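Local coordinates for Spermidine/putrescine ABC transporter, periplasmic binding protein (Treponema pallidum, PDB 2V84) that probably binds polyamines such as spermidine and putrescine in the periplasm and serves as the receptor of an ABC-type uptake system, at residues 26-31 / 73-78; 35-40 / 286-291; 104-109 / 280-285; 126-131 / 292-297. All coordinates share one frame; numbering follows the deposited sequence.

Contact 1 (26-31 / 73-78)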
loop_
_atom_site.group_PDB
_atom_site.type_symbol
_atom_site.label_atom_id
_atom_site.label_comp_id
_atom_site.label_asym_id
_atom_site.label_seq_id
_atom_site.Cartn_x
_atom_site.Cartn_y
_atom_site.Cartn_z
ATOM N N VAL A 26 22.775 13.183 -10.688
ATOM C CA VAL A 26 22.291 12.015 -9.955
ATOM C C VAL A 26 21.001 12.295 -9.170
ATOM O O VAL A 26 20.894 13.295 -8.444
ATOM C CB VAL A 26 23.388 11.383 -9.045
ATOM C CG1 VAL A 26 23.856 12.351 -7.955
ATOM C CG2 VAL A 26 22.894 10.067 -8.425
ATOM N N LEU A 27 20.028 11.396 -9.335
ATOM C CA LEU A 27 18.795 11.413 -8.544
ATOM C C LEU A 27 18.872 10.390 -7.409
ATOM O O LEU A 27 19.085 9.207 -7.645
ATOM C CB LEU A 27 17.581 11.135 -9.441
ATOM C CG LEU A 27 16.214 11.074 -8.751
ATOM C CD1 LEU A 27 15.716 12.471 -8.400
ATOM C CD2 LEU A 27 15.228 10.337 -9.632
ATOM N N TYR A 28 18.704 10.863 -6.181
ATOM C CA TYR A 28 18.661 10.000 -5.007
ATOM C C TYR A 28 17.216 9.582 -4.682
ATOM O O TYR A 28 16.492 10.332 -4.014
ATOM C CB TYR A 28 19.229 10.743 -3.798
ATOM C CG TYR A 28 20.746 10.752 -3.651
ATOM C CD1 TYR A 28 21.571 11.376 -4.608
ATOM C CD2 TYR A 28 21.353 10.176 -2.523
ATOM C CE1 TYR A 28 22.965 11.397 -4.456
ATOM C CE2 TYR A 28 22.740 10.196 -2.359
ATOM C CZ TYR A 28 23.538 10.810 -3.322
ATOM O OH TYR A 28 24.908 10.816 -3.153
ATOM N N LEU A 29 16.821 8.388 -5.137
ATOM C CA LEU A 29 15.487 7.820 -4.865
ATOM C C LEU A 29 15.468 6.902 -3.653
ATOM O O LEU A 29 16.303 5.998 -3.528
ATOM C CB LEU A 29 14.947 7.050 -6.083
ATOM C CG LEU A 29 13.651 6.223 -5.950
ATOM C CD1 LEU A 29 12.420 7.091 -5.626
ATOM C CD2 LEU A 29 13.410 5.446 -7.213
ATOM N N TYR A 30 14.494 7.134 -2.781
ATOM C CA TYR A 30 14.269 6.322 -1.612
ATOM C C TYR A 30 12.846 5.750 -1.628
ATOM O O TYR A 30 11.877 6.488 -1.432
ATOM C CB TYR A 30 14.458 7.181 -0.382
ATOM C CG TYR A 30 14.774 6.402 0.855
ATOM C CD1 TYR A 30 15.478 5.203 0.777
ATOM C CD2 TYR A 30 14.393 6.871 2.110
ATOM C CE1 TYR A 30 15.786 4.471 1.925
ATOM C CE2 TYR A 30 14.694 6.143 3.267
ATOM C CZ TYR A 30 15.392 4.955 3.160
ATOM O OH TYR A 30 15.699 4.216 4.272
ATOM N N ASN A 31 12.720 4.440 -1.832
ATOM C CA ASN A 31 11.402 3.831 -2.030
ATOM C C ASN A 31 11.407 2.405 -1.469
ATOM O O ASN A 31 12.445 1.932 -1.001
ATOM C CB ASN A 31 11.064 3.872 -3.531
ATOM C CG ASN A 31 9.612 3.536 -3.841
ATOM O OD1 ASN A 31 8.780 3.413 -2.948
ATOM N ND2 ASN A 31 9.315 3.376 -5.121
ATOM N N GLY A 73 19.629 12.799 2.543
ATOM C CA GLY A 73 20.127 13.340 1.271
ATOM C C GLY A 73 19.231 13.123 0.061
ATOM O O GLY A 73 19.644 13.404 -1.060
ATOM N N TYR A 74 18.009 12.632 0.278
ATOM C CA TYR A 74 17.156 12.179 -0.834
ATOM C C TYR A 74 16.370 13.266 -1.558
ATOM O O TYR A 74 16.003 14.289 -0.977
ATOM C CB TYR A 74 16.215 11.053 -0.391
ATOM C CG TYR A 74 16.968 9.855 0.122
ATOM C CD1 TYR A 74 17.485 8.897 -0.753
ATOM C CD2 TYR A 74 17.168 9.680 1.486
ATOM C CE1 TYR A 74 18.199 7.794 -0.265
ATOM C CE2 TYR A 74 17.866 8.587 1.974
ATOM C CZ TYR A 74 18.376 7.652 1.098
ATOM O OH TYR A 74 19.063 6.565 1.607
ATOM N N ASP A 75 16.117 13.016 -2.837
ATOM C CA ASP A 75 15.361 13.933 -3.675
ATOM C C ASP A 75 13.916 13.511 -3.775
ATOM O O ASP A 75 13.054 14.347 -3.946
ATOM C CB ASP A 75 15.983 14.016 -5.061
ATOM C CG ASP A 75 17.403 14.527 -5.013
ATOM O OD1 ASP A 75 17.608 15.578 -4.378
ATOM O OD2 ASP A 75 18.302 13.882 -5.589
ATOM N N LEU A 76 13.662 12.207 -3.667
ATOM C CA LEU A 76 12.294 11.671 -3.732
ATOM C C LEU A 76 12.146 10.607 -2.666
ATOM O O LEU A 76 13.096 9.883 -2.385
ATOM C CB LEU A 76 12.006 11.052 -5.099
ATOM C CG LEU A 76 11.627 12.027 -6.205
ATOM C CD1 LEU A 76 11.499 11.278 -7.518
ATOM C CD2 LEU A 76 10.326 12.812 -5.856
ATOM N N VAL A 77 10.956 10.531 -2.077
ATOM C CA VAL A 77 10.601 9.466 -1.132
ATOM C C VAL A 77 9.153 9.104 -1.444
ATOM O O VAL A 77 8.480 9.863 -2.117
ATOM C CB VAL A 77 10.770 9.945 0.341
ATOM C CG1 VAL A 77 9.743 11.062 0.670
ATOM C CG2 VAL A 77 10.643 8.800 1.294
ATOM N N VAL A 78 8.685 7.934 -1.010
ATOM C CA VAL A 78 7.340 7.483 -1.395
ATOM C C VAL A 78 6.514 7.021 -0.158
ATOM O O VAL A 78 6.376 5.815 0.090
ATOM C CB VAL A 78 7.431 6.383 -2.500
ATOM C CG1 VAL A 78 6.038 5.874 -2.925
ATOM C CG2 VAL A 78 8.220 6.886 -3.731
#
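Tyr30 and Tyr74 lie nearly parallel in an offset stack, their ring centroids 4.3 Å apart and their planes inclined by only 8°. CB of Tyr30 also sits over the Tyr74 face, 3.7 Å from its centroid, so the stack is reinforced by a CH-pi contact close to the backbone. Next to the rings, strand 26-32 pairs in parallel with the short, weakly bonded strand 76-77, through Leu29 and Leu76. The amide of Tyr30 donates to Leu76 O at 3.1 Å, while Tyr28 O accepts the N-H of Asp75 at 3.0 Å and, weakly, that of Leu76. Asp75 completes this end with its side chain: OD2 takes the Tyr28 amide at 3.1 Å in an almost straight bond (174°), received on the anti side of the carboxylate. With CG swung beside its own backbone N (chi1 -61°), Asp75 carries the carboxylate to the strand 26-32 edge, and OD1 is held by the backbone N of Asn268. The leucines gather on the other face, Leu29 CD1 meeting Leu76 CB at 4.0 Å, and helix 269-279 covers Leu27 and Leu76. Farther out, Asp55 and Lys66 bind Tyr74 OH and so fix the outer end of the stacked ring. Strand 26-32 is the central member of a parallel three-stranded sheet; here a carboxylate and a tyrosine stack supplement the few main-chain bonds, so side chains supply much of the bonding at this sheet edge.

Contact 2 (35-40 / 286-291)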
loop_
_atom_site.group_PDB
_atom_site.type_symbol
_atom_site.label_atom_id
_atom_site.label_comp_id
_atom_site.label_asym_id
_atom_site.label_seq_id
_atom_site.Cartn_x
_atom_site.Cartn_y
_atom_site.Cartn_z
ATOM N N TYR A 35 9.596 -1.428 -5.729
ATOM C CA TYR A 35 8.379 -0.617 -6.010
ATOM C C TYR A 35 8.479 0.292 -7.247
ATOM O O TYR A 35 7.520 0.420 -8.023
ATOM C CB TYR A 35 7.995 0.193 -4.773
ATOM C CG TYR A 35 6.541 0.586 -4.689
ATOM C CD1 TYR A 35 5.562 -0.097 -5.412
ATOM C CD2 TYR A 35 6.152 1.637 -3.870
ATOM C CE1 TYR A 35 4.210 0.273 -5.319
ATOM C CE2 TYR A 35 4.830 2.021 -3.769
ATOM C CZ TYR A 35 3.861 1.347 -4.487
ATOM O OH TYR A 35 2.553 1.718 -4.338
ATOM N N THR A 36 9.652 0.887 -7.448
ATOM C CA THR A 36 10.004 1.460 -8.742
ATOM C C THR A 36 10.726 0.403 -9.616
ATOM O O THR A 36 11.871 0.038 -9.328
ATOM C CB THR A 36 10.870 2.731 -8.594
ATOM O OG1 THR A 36 10.314 3.591 -7.593
ATOM C CG2 THR A 36 10.921 3.468 -9.900
ATOM N N PRO A 37 10.051 -0.101 -10.671
ATOM C CA PRO A 37 10.617 -1.140 -11.535
ATOM C C PRO A 37 11.935 -0.692 -12.170
ATOM O O PRO A 37 11.960 0.321 -12.893
ATOM C CB PRO A 37 9.555 -1.303 -12.625
ATOM C CG PRO A 37 8.292 -0.837 -11.996
ATOM C CD PRO A 37 8.704 0.296 -11.120
ATOM N N THR A 38 13.010 -1.442 -11.912
ATOM C CA THR A 38 14.346 -1.090 -12.408
ATOM C C THR A 38 14.331 -0.771 -13.897
ATOM O O THR A 38 15.121 0.051 -14.358
ATOM C CB THR A 38 15.390 -2.201 -12.156
ATOM O OG1 THR A 38 14.855 -3.452 -12.589
ATOM C CG2 THR A 38 15.761 -2.291 -10.681
ATOM N N SER A 39 13.422 -1.411 -14.635
ATOM C CA SER A 39 13.278 -1.184 -16.068
ATOM C C SER A 39 12.941 0.267 -16.378
ATOM O O SER A 39 13.407 0.817 -17.374
ATOM C CB SER A 39 12.209 -2.094 -16.656
ATOM O OG SER A 39 10.957 -1.853 -16.044
ATOM N N LEU A 40 12.123 0.876 -15.522
ATOM C CA LEU A 40 11.764 2.277 -15.642
ATOM C C LEU A 40 12.908 3.196 -15.207
ATOM O O LEU A 40 13.125 4.269 -15.800
ATOM C CB LEU A 40 10.492 2.553 -14.826
ATOM C CG LEU A 40 9.203 2.089 -15.500
ATOM C CD1 LEU A 40 8.002 2.143 -14.558
ATOM C CD2 LEU A 40 8.932 2.883 -16.779
ATOM N N ALA A 286 1.928 2.649 -17.235
ATOM C CA ALA A 286 1.386 1.337 -17.574
ATOM C C ALA A 286 2.421 0.235 -17.369
ATOM O O ALA A 286 2.079 -0.832 -16.884
ATOM C CB ALA A 286 0.855 1.319 -18.967
ATOM N N GLU A 287 3.682 0.496 -17.715
ATOM C CA GLU A 287 4.760 -0.465 -17.447
ATOM C C GLU A 287 4.944 -0.727 -15.948
ATOM O O GLU A 287 5.241 -1.860 -15.536
ATOM C CB GLU A 287 6.080 -0.025 -18.110
ATOM C CG GLU A 287 7.310 -0.858 -17.719
ATOM C CD GLU A 287 8.588 -0.374 -18.381
ATOM O OE1 GLU A 287 8.508 0.134 -19.508
ATOM O OE2 GLU A 287 9.678 -0.504 -17.786
ATOM N N PHE A 288 4.755 0.316 -15.137
ATOM C CA PHE A 288 4.751 0.186 -13.685
ATOM C C PHE A 288 3.621 -0.739 -13.223
ATOM O O PHE A 288 3.854 -1.673 -12.451
ATOM C CB PHE A 288 4.632 1.560 -13.014
ATOM C CG PHE A 288 4.180 1.496 -11.569
ATOM C CD1 PHE A 288 4.972 0.892 -10.590
ATOM C CD2 PHE A 288 2.957 2.039 -11.190
ATOM C CE1 PHE A 288 4.555 0.822 -9.277
ATOM C CE2 PHE A 288 2.530 1.974 -9.861
ATOM C CZ PHE A 288 3.330 1.364 -8.907
ATOM N N LEU A 289 2.402 -0.488 -13.695
ATOM C CA LEU A 289 1.246 -1.271 -13.266
ATOM C C LEU A 289 1.364 -2.730 -13.666
ATOM O O LEU A 289 1.052 -3.627 -12.878
ATOM C CB LEU A 289 -0.041 -0.678 -13.830
ATOM C CG LEU A 289 -0.352 0.753 -13.405
ATOM C CD1 LEU A 289 -1.497 1.286 -14.258
ATOM C CD2 LEU A 289 -0.665 0.882 -11.900
ATOM N N ASP A 290 1.845 -2.950 -14.886
ATOM C CA ASP A 290 1.974 -4.290 -15.466
ATOM C C ASP A 290 3.013 -5.125 -14.735
ATOM O O ASP A 290 2.955 -6.361 -14.767
ATOM C CB ASP A 290 2.406 -4.181 -16.919
ATOM C CG ASP A 290 1.282 -3.802 -17.852
ATOM O OD1 ASP A 290 0.112 -3.726 -17.436
ATOM O OD2 ASP A 290 1.583 -3.585 -19.038
ATOM N N THR A 291 3.993 -4.454 -14.128
ATOM C CA THR A 291 5.044 -5.115 -13.372
ATOM C C THR A 291 4.432 -5.919 -12.230
ATOM O O THR A 291 4.943 -6.992 -11.906
ATOM C CB THR A 291 6.098 -4.113 -12.837
ATOM O OG1 THR A 291 6.837 -3.556 -13.933
ATOM C CG2 THR A 291 7.095 -4.792 -11.891
#
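Glu287 reaches across to the start of helix 38-48, where Ser39 OG donates to its OE2 at 2.5 Å, a short bond made to the anti lone pair. The glutamate chain is extended, CG anti to the backbone N (chi1 172°) and CD continuing outward (chi2 -179°), which brings the carboxylate up to the neighbouring helix. There it also lies against Leu40, whose CG is 3.5 Å from Glu287 OE2, and its other oxygen, OE1, forms a salt bridge with Lys43 one turn farther along. The lysine and the hydroxyl donor probably favour the ionised carboxylate. Phe288 follows and presents its ring edge to several groups: Pro37 CD stands 3.8 Å from CD1, and Tyr35 O 3.2 Å from CE1. Its edge is also turned toward the face of Tyr35 in an offset edge-to-face pair, centroids 5.8 Å apart and planes at 62°. In this solute-binding protein fold, helix 282-292 is thus joined to the turn that leads from strand 26-32 into helix 38-48, with Pro37 at the N-cap position. At the root of the ring, Leu40 CD1 packs on Phe288 CB at 3.8 Å. Tyr35 OH hydrogen-bonds Asp258 OD2; a MES molecule, probably from the crystallisation liquor, lies close to the Tyr35 side chain. At Thr291 the helix touches Pro37 once more, OG1 lying 3.6 Å from Pro37 CG while it donates to Glu287 O at 2.8 Å.

Contact 3 (104-109 / 280-285)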
loop_
_atom_site.group_PDB
_atom_site.type_symbol
_atom_site.label_atom_id
_atom_site.label_comp_id
_atom_site.label_asym_id
_atom_site.label_seq_id
_atom_site.Cartn_x
_atom_site.Cartn_y
_atom_site.Cartn_z
ATOM N N VAL A 104 0.772 15.426 -14.249
ATOM C CA VAL A 104 -0.138 15.461 -13.097
ATOM C C VAL A 104 -1.596 15.569 -13.608
ATOM O O VAL A 104 -2.552 15.224 -12.897
ATOM C CB VAL A 104 0.369 16.576 -12.112
ATOM C CG1 VAL A 104 -0.381 17.924 -12.211
ATOM C CG2 VAL A 104 0.639 16.078 -10.722
ATOM N N GLN A 105 -1.756 16.002 -14.856
ATOM C CA GLN A 105 -3.075 16.052 -15.483
ATOM C C GLN A 105 -3.664 14.661 -15.762
ATOM O O GLN A 105 -4.829 14.541 -16.143
ATOM C CB GLN A 105 -3.041 16.909 -16.754
ATOM C CG GLN A 105 -2.915 18.398 -16.476
ATOM C CD GLN A 105 -3.927 18.889 -15.460
ATOM O OE1 GLN A 105 -5.132 18.893 -15.717
ATOM N NE2 GLN A 105 -3.442 19.307 -14.297
ATOM N N PHE A 106 -2.865 13.614 -15.565
ATOM C CA PHE A 106 -3.356 12.243 -15.759
ATOM C C PHE A 106 -3.944 11.624 -14.487
ATOM O O PHE A 106 -4.427 10.478 -14.510
ATOM C CB PHE A 106 -2.241 11.360 -16.298
ATOM C CG PHE A 106 -1.770 11.751 -17.661
ATOM C CD1 PHE A 106 -2.681 12.011 -18.675
ATOM C CD2 PHE A 106 -0.412 11.837 -17.939
ATOM C CE1 PHE A 106 -2.240 12.368 -19.948
ATOM C CE2 PHE A 106 0.033 12.180 -19.198
ATOM C CZ PHE A 106 -0.879 12.456 -20.203
ATOM N N ILE A 107 -3.903 12.382 -13.392
ATOM C CA ILE A 107 -4.396 11.901 -12.099
ATOM C C ILE A 107 -5.921 11.989 -12.161
ATOM O O ILE A 107 -6.480 13.062 -12.389
ATOM C CB ILE A 107 -3.745 12.657 -10.880
ATOM C CG1 ILE A 107 -2.227 12.394 -10.771
ATOM C CG2 ILE A 107 -4.360 12.246 -9.545
ATOM C CD1 ILE A 107 -1.855 10.933 -10.664
ATOM N N LYS A 108 -6.588 10.845 -12.006
ATOM C CA LYS A 108 -8.054 10.764 -12.083
ATOM C C LYS A 108 -8.709 11.741 -11.116
ATOM O O LYS A 108 -8.221 11.943 -10.024
ATOM C CB LYS A 108 -8.538 9.340 -11.765
ATOM C CG LYS A 108 -8.401 8.360 -12.917
ATOM C CD LYS A 108 -8.831 6.936 -12.566
ATOM C CE LYS A 108 -8.671 6.042 -13.796
ATOM N NZ LYS A 108 -9.036 4.599 -13.641
ATOM N N GLU A 109 -9.831 12.331 -11.513
ATOM C CA GLU A 109 -10.566 13.233 -10.614
ATOM C C GLU A 109 -10.998 12.539 -9.310
ATOM O O GLU A 109 -10.977 13.153 -8.231
ATOM C CB GLU A 109 -11.777 13.844 -11.324
ATOM C CG GLU A 109 -12.573 14.848 -10.469
ATOM C CD GLU A 109 -11.687 15.887 -9.763
ATOM O OE1 GLU A 109 -10.844 16.531 -10.432
ATOM O OE2 GLU A 109 -11.839 16.055 -8.529
ATOM N N LEU A 280 4.729 9.289 -14.529
ATOM C CA LEU A 280 3.333 9.511 -14.906
ATOM C C LEU A 280 3.084 9.606 -16.421
ATOM O O LEU A 280 1.951 9.839 -16.833
ATOM C CB LEU A 280 2.765 10.753 -14.217
ATOM C CG LEU A 280 2.596 10.681 -12.687
ATOM C CD1 LEU A 280 2.110 12.030 -12.175
ATOM C CD2 LEU A 280 1.677 9.561 -12.247
ATOM N N GLU A 281 4.127 9.445 -17.232
ATOM C CA GLU A 281 3.936 9.253 -18.670
ATOM C C GLU A 281 3.140 7.958 -18.855
ATOM O O GLU A 281 3.490 6.958 -18.253
ATOM C CB GLU A 281 5.281 9.163 -19.386
ATOM C CG GLU A 281 5.252 9.644 -20.824
ATOM C CD GLU A 281 5.022 11.142 -20.967
ATOM O OE1 GLU A 281 5.932 11.938 -20.592
ATOM O OE2 GLU A 281 3.944 11.520 -21.497
ATOM N N PRO A 282 2.064 7.987 -19.665
ATOM C CA PRO A 282 1.088 6.890 -19.805
ATOM C C PRO A 282 1.679 5.503 -20.033
ATOM O O PRO A 282 1.259 4.543 -19.375
ATOM C CB PRO A 282 0.277 7.323 -21.023
ATOM C CG PRO A 282 0.290 8.803 -20.920
ATOM C CD PRO A 282 1.684 9.132 -20.512
ATOM N N ALA A 283 2.631 5.402 -20.967
ATOM C CA ALA A 283 3.281 4.125 -21.259
ATOM C C ALA A 283 4.179 3.649 -20.127
ATOM O O ALA A 283 4.278 2.439 -19.870
ATOM C CB ALA A 283 4.070 4.205 -22.565
ATOM N N HIS A 284 4.817 4.605 -19.453
ATOM C CA HIS A 284 5.739 4.325 -18.359
ATOM C C HIS A 284 5.012 4.011 -17.059
ATOM O O HIS A 284 5.496 3.216 -16.249
ATOM C CB HIS A 284 6.702 5.494 -18.180
ATOM C CG HIS A 284 7.645 5.665 -19.331
ATOM N ND1 HIS A 284 7.320 6.391 -20.458
ATOM C CD2 HIS A 284 8.890 5.182 -19.542
ATOM C CE1 HIS A 284 8.334 6.362 -21.304
ATOM N NE2 HIS A 284 9.302 5.641 -20.769
ATOM N N TYR A 285 3.858 4.646 -16.865
ATOM C CA TYR A 285 2.959 4.291 -15.770
ATOM C C TYR A 285 2.334 2.919 -15.999
ATOM O O TYR A 285 2.258 2.102 -15.077
ATOM C CB TYR A 285 1.872 5.337 -15.526
ATOM C CG TYR A 285 1.289 5.145 -14.145
ATOM C CD1 TYR A 285 2.004 5.536 -13.013
ATOM C CD2 TYR A 285 0.054 4.540 -13.969
ATOM C CE1 TYR A 285 1.501 5.353 -11.746
ATOM C CE2 TYR A 285 -0.465 4.337 -12.698
ATOM C CZ TYR A 285 0.267 4.734 -11.594
ATOM O OH TYR A 285 -0.232 4.538 -10.326
#
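Phe106 leans over the start of helix 282-292, where Pro282 is the first residue after the N-cap Glu281. The proline faces the end of a 3-10 segment, which runs through Phe106 and precedes helix 109-114 of this solute-binding protein fold. Its closer-packed part is the aromatic one. Pro282 CG stands over the Phe106 face, 4.2 Å from the ring centroid and 27° from the normal, as a CH-pi contact, and Pro282 CD comes to 3.7 Å from Phe106 CE2. The two side chains approach at about a right angle. Phe106 reaches the proline with CG anti to its carbonyl carbon (chi1 -65°). Away from the aromatic pair the fit is looser and largely aliphatic: Ile107 CD1 is 4.1 Å from Leu280 CD2, and Leu280 CD1 approaches the backbone N of Val104 at 4.2 Å. No hydrogen bond joins the two segments, so the contact rests mainly on van der Waals and CH-pi packing. Val104, Ile107 and Leu280 are buried, and both Val104 and Leu280 rest on Val125 of strand 125-137, whereas Phe106 remains partly open to solvent and Gln105 beside it is exposed. His299 bridges the two sides from outside, its ring meeting that of Phe106. Leu280 O, in the short link between helices 269-279 and 282-292, accepts from His299 NE2 and lies 3.3 Å from Phe106 CD2.

Contact 4 (126-131 / 292-297)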
loop_
_atom_site.group_PDB
_atom_site.type_symbol
_atom_site.label_atom_id
_atom_site.label_comp_id
_atom_site.label_asym_id
_atom_site.label_seq_id
_atom_site.Cartn_x
_atom_site.Cartn_y
_atom_site.Cartn_z
ATOM N N PRO A 126 0.327 11.573 -6.151
ATOM C CA PRO A 126 0.053 10.131 -6.053
ATOM C C PRO A 126 0.931 9.231 -6.914
ATOM O O PRO A 126 1.191 9.539 -8.079
ATOM C CB PRO A 126 -1.404 10.018 -6.532
ATOM C CG PRO A 126 -1.987 11.324 -6.165
ATOM C CD PRO A 126 -0.904 12.345 -6.382
ATOM N N TYR A 127 1.340 8.101 -6.333
ATOM C CA TYR A 127 2.195 7.114 -6.972
ATOM C C TYR A 127 1.350 5.877 -7.318
ATOM O O TYR A 127 1.409 5.359 -8.438
ATOM C CB TYR A 127 3.298 6.765 -5.964
ATOM C CG TYR A 127 4.385 5.868 -6.451
ATOM C CD1 TYR A 127 4.181 4.497 -6.582
ATOM C CD2 TYR A 127 5.649 6.383 -6.724
ATOM C CE1 TYR A 127 5.183 3.679 -7.005
ATOM C CE2 TYR A 127 6.673 5.555 -7.165
ATOM C CZ TYR A 127 6.436 4.217 -7.304
ATOM O OH TYR A 127 7.455 3.376 -7.721
ATOM N N TYR A 128 0.553 5.409 -6.360
ATOM C CA TYR A 128 -0.304 4.256 -6.594
ATOM C C TYR A 128 -1.333 4.177 -5.485
ATOM O O TYR A 128 -1.065 4.606 -4.386
ATOM C CB TYR A 128 0.519 2.922 -6.750
ATOM C CG TYR A 128 -0.405 1.759 -7.019
ATOM C CD1 TYR A 128 -1.135 1.699 -8.203
ATOM C CD2 TYR A 128 -0.600 0.759 -6.062
ATOM C CE1 TYR A 128 -2.038 0.673 -8.439
ATOM C CE2 TYR A 128 -1.513 -0.264 -6.294
ATOM C CZ TYR A 128 -2.222 -0.292 -7.472
ATOM O OH TYR A 128 -3.103 -1.319 -7.692
ATOM N N LEU A 129 -2.520 3.674 -5.798
ATOM C CA LEU A 129 -3.583 3.461 -4.815
ATOM C C LEU A 129 -4.013 2.015 -4.962
ATOM O O LEU A 129 -4.368 1.591 -6.066
ATOM C CB LEU A 129 -4.771 4.390 -5.117
ATOM C CG LEU A 129 -5.946 4.475 -4.127
ATOM C CD1 LEU A 129 -6.623 5.793 -4.295
ATOM C CD2 LEU A 129 -6.948 3.317 -4.330
ATOM N N GLY A 130 -3.986 1.252 -3.872
ATOM C CA GLY A 130 -4.468 -0.146 -3.951
ATOM C C GLY A 130 -4.975 -0.554 -2.592
ATOM O O GLY A 130 -5.269 0.299 -1.751
ATOM N N ALA A 131 -5.084 -1.859 -2.369
ATOM C CA ALA A 131 -5.511 -2.340 -1.059
ATOM C C ALA A 131 -5.023 -3.749 -0.896
ATOM O O ALA A 131 -4.945 -4.522 -1.870
ATOM C CB ALA A 131 -7.037 -2.288 -0.913
ATOM N N PHE A 292 3.326 -5.415 -11.667
ATOM C CA PHE A 292 2.709 -5.978 -10.463
ATOM C C PHE A 292 1.289 -6.510 -10.644
ATOM O O PHE A 292 0.708 -7.051 -9.699
ATOM C CB PHE A 292 2.707 -4.948 -9.335
ATOM C CG PHE A 292 4.065 -4.416 -8.996
ATOM C CD1 PHE A 292 4.962 -5.186 -8.263
ATOM C CD2 PHE A 292 4.448 -3.138 -9.408
ATOM C CE1 PHE A 292 6.228 -4.704 -7.955
ATOM C CE2 PHE A 292 5.689 -2.643 -9.091
ATOM C CZ PHE A 292 6.583 -3.423 -8.366
ATOM N N GLY A 293 0.714 -6.348 -11.832
ATOM C CA GLY A 293 -0.681 -6.750 -12.058
ATOM C C GLY A 293 -1.676 -5.788 -11.437
ATOM O O GLY A 293 -2.762 -6.181 -11.052
ATOM N N PHE A 294 -1.277 -4.519 -11.331
ATOM C CA PHE A 294 -2.103 -3.465 -10.776
ATOM C C PHE A 294 -3.077 -2.919 -11.812
ATOM O O PHE A 294 -2.747 -2.866 -13.004
ATOM C CB PHE A 294 -1.208 -2.306 -10.382
ATOM C CG PHE A 294 -0.342 -2.543 -9.187
ATOM C CD1 PHE A 294 -0.671 -3.479 -8.206
ATOM C CD2 PHE A 294 0.770 -1.722 -8.987
ATOM C CE1 PHE A 294 0.132 -3.618 -7.069
ATOM C CE2 PHE A 294 1.558 -1.840 -7.856
ATOM C CZ PHE A 294 1.259 -2.783 -6.906
ATOM N N PRO A 295 -4.286 -2.522 -11.376
ATOM C CA PRO A 295 -5.186 -1.775 -12.252
ATOM C C PRO A 295 -4.815 -0.306 -12.222
ATOM O O PRO A 295 -4.104 0.132 -11.322
ATOM C CB PRO A 295 -6.547 -1.980 -11.594
ATOM C CG PRO A 295 -6.211 -2.046 -10.120
ATOM C CD PRO A 295 -4.896 -2.769 -10.047
ATOM N N SER A 296 -5.286 0.455 -13.200
ATOM C CA SER A 296 -4.958 1.862 -13.245
ATOM C C SER A 296 -5.904 2.645 -12.335
ATOM O O SER A 296 -6.811 3.326 -12.799
ATOM C CB SER A 296 -4.998 2.392 -14.691
ATOM O OG SER A 296 -4.384 3.671 -14.795
ATOM N N THR A 297 -5.676 2.547 -11.033
ATOM C CA THR A 297 -6.502 3.244 -10.037
ATOM C C THR A 297 -6.383 4.767 -10.049
ATOM O O THR A 297 -7.344 5.453 -9.723
ATOM C CB THR A 297 -6.208 2.728 -8.620
ATOM O OG1 THR A 297 -4.794 2.744 -8.401
ATOM C CG2 THR A 297 -6.709 1.308 -8.479
#
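Tyr128 and Phe294 stack face to face with the rings well overlapped, a less common geometry for two uncharged rings than the displaced or edge-on forms. Their centroids are 3.9 Å apart, their planes 12° from parallel, and Tyr128 CZ comes to 3.4 Å from Phe294 CG. The opposite face of Phe294 is covered by CB of Phe292, so that ring is sandwiched. Tyr128 extends with CG anti to the backbone N (chi1 -179°), which carries its phenol end past Phe294 to Pro295, whose CD is 3.3 Å from Tyr128 OH; that hydroxyl has its hydrogen-bonding partner in Tyr312 OH. At the edge of the Tyr128 ring, in its plane, lies Pro295 O. Thr297 supplies the polar link: its OG1, set between the backbone N and the carbonyl carbon, donates to Leu129 O at 2.6 Å, in the carbonyl plane on a lone pair (C=O...donor angle 133°). Tyr127 and Tyr128 both face Asp258 in a classic beta bulge of the antiparallel pairing with strand 254-260. Gly293, the first residue to leave helix 282-292, has positive phi, a conformation glycine adopts easily. A bound MES, probably from the crystallisation liquor, lies about 6 Å from the Phe294 side chain and may mark a pocket. Near the middle of the molecule, strand 125-137 passes alongside the exit of helix 282-292, with Leu289 of that helix against both stacked rings and Glu229 of helix 228-234 beside Phe294.

How the contacts relate
Contacts 2, 3 and 4 lie along or just after helix 282-292: contact 3 at its start, contact 2 along its length and contact 4 at its exit. Their centres are 11 to 14 Å apart, whereas contact 1, in the parallel sheet, lies about 17 Å from contact 2 and 20 Å from the other two. Strand 26-32 leads into helix 38-48, linking contacts 1 and 2, which cross along the chain. Contact 1 closes before contacts 3 and 4 open, contact 3 is nested within contact 2, and contact 4 crosses both. Tyr127 of contact 4 bonds Thr36 and, weakly, Asn31. The Tyr35 and Tyr128 side chains are each about 11 Å from that of Glu168, a predicted spermidine-binding residue.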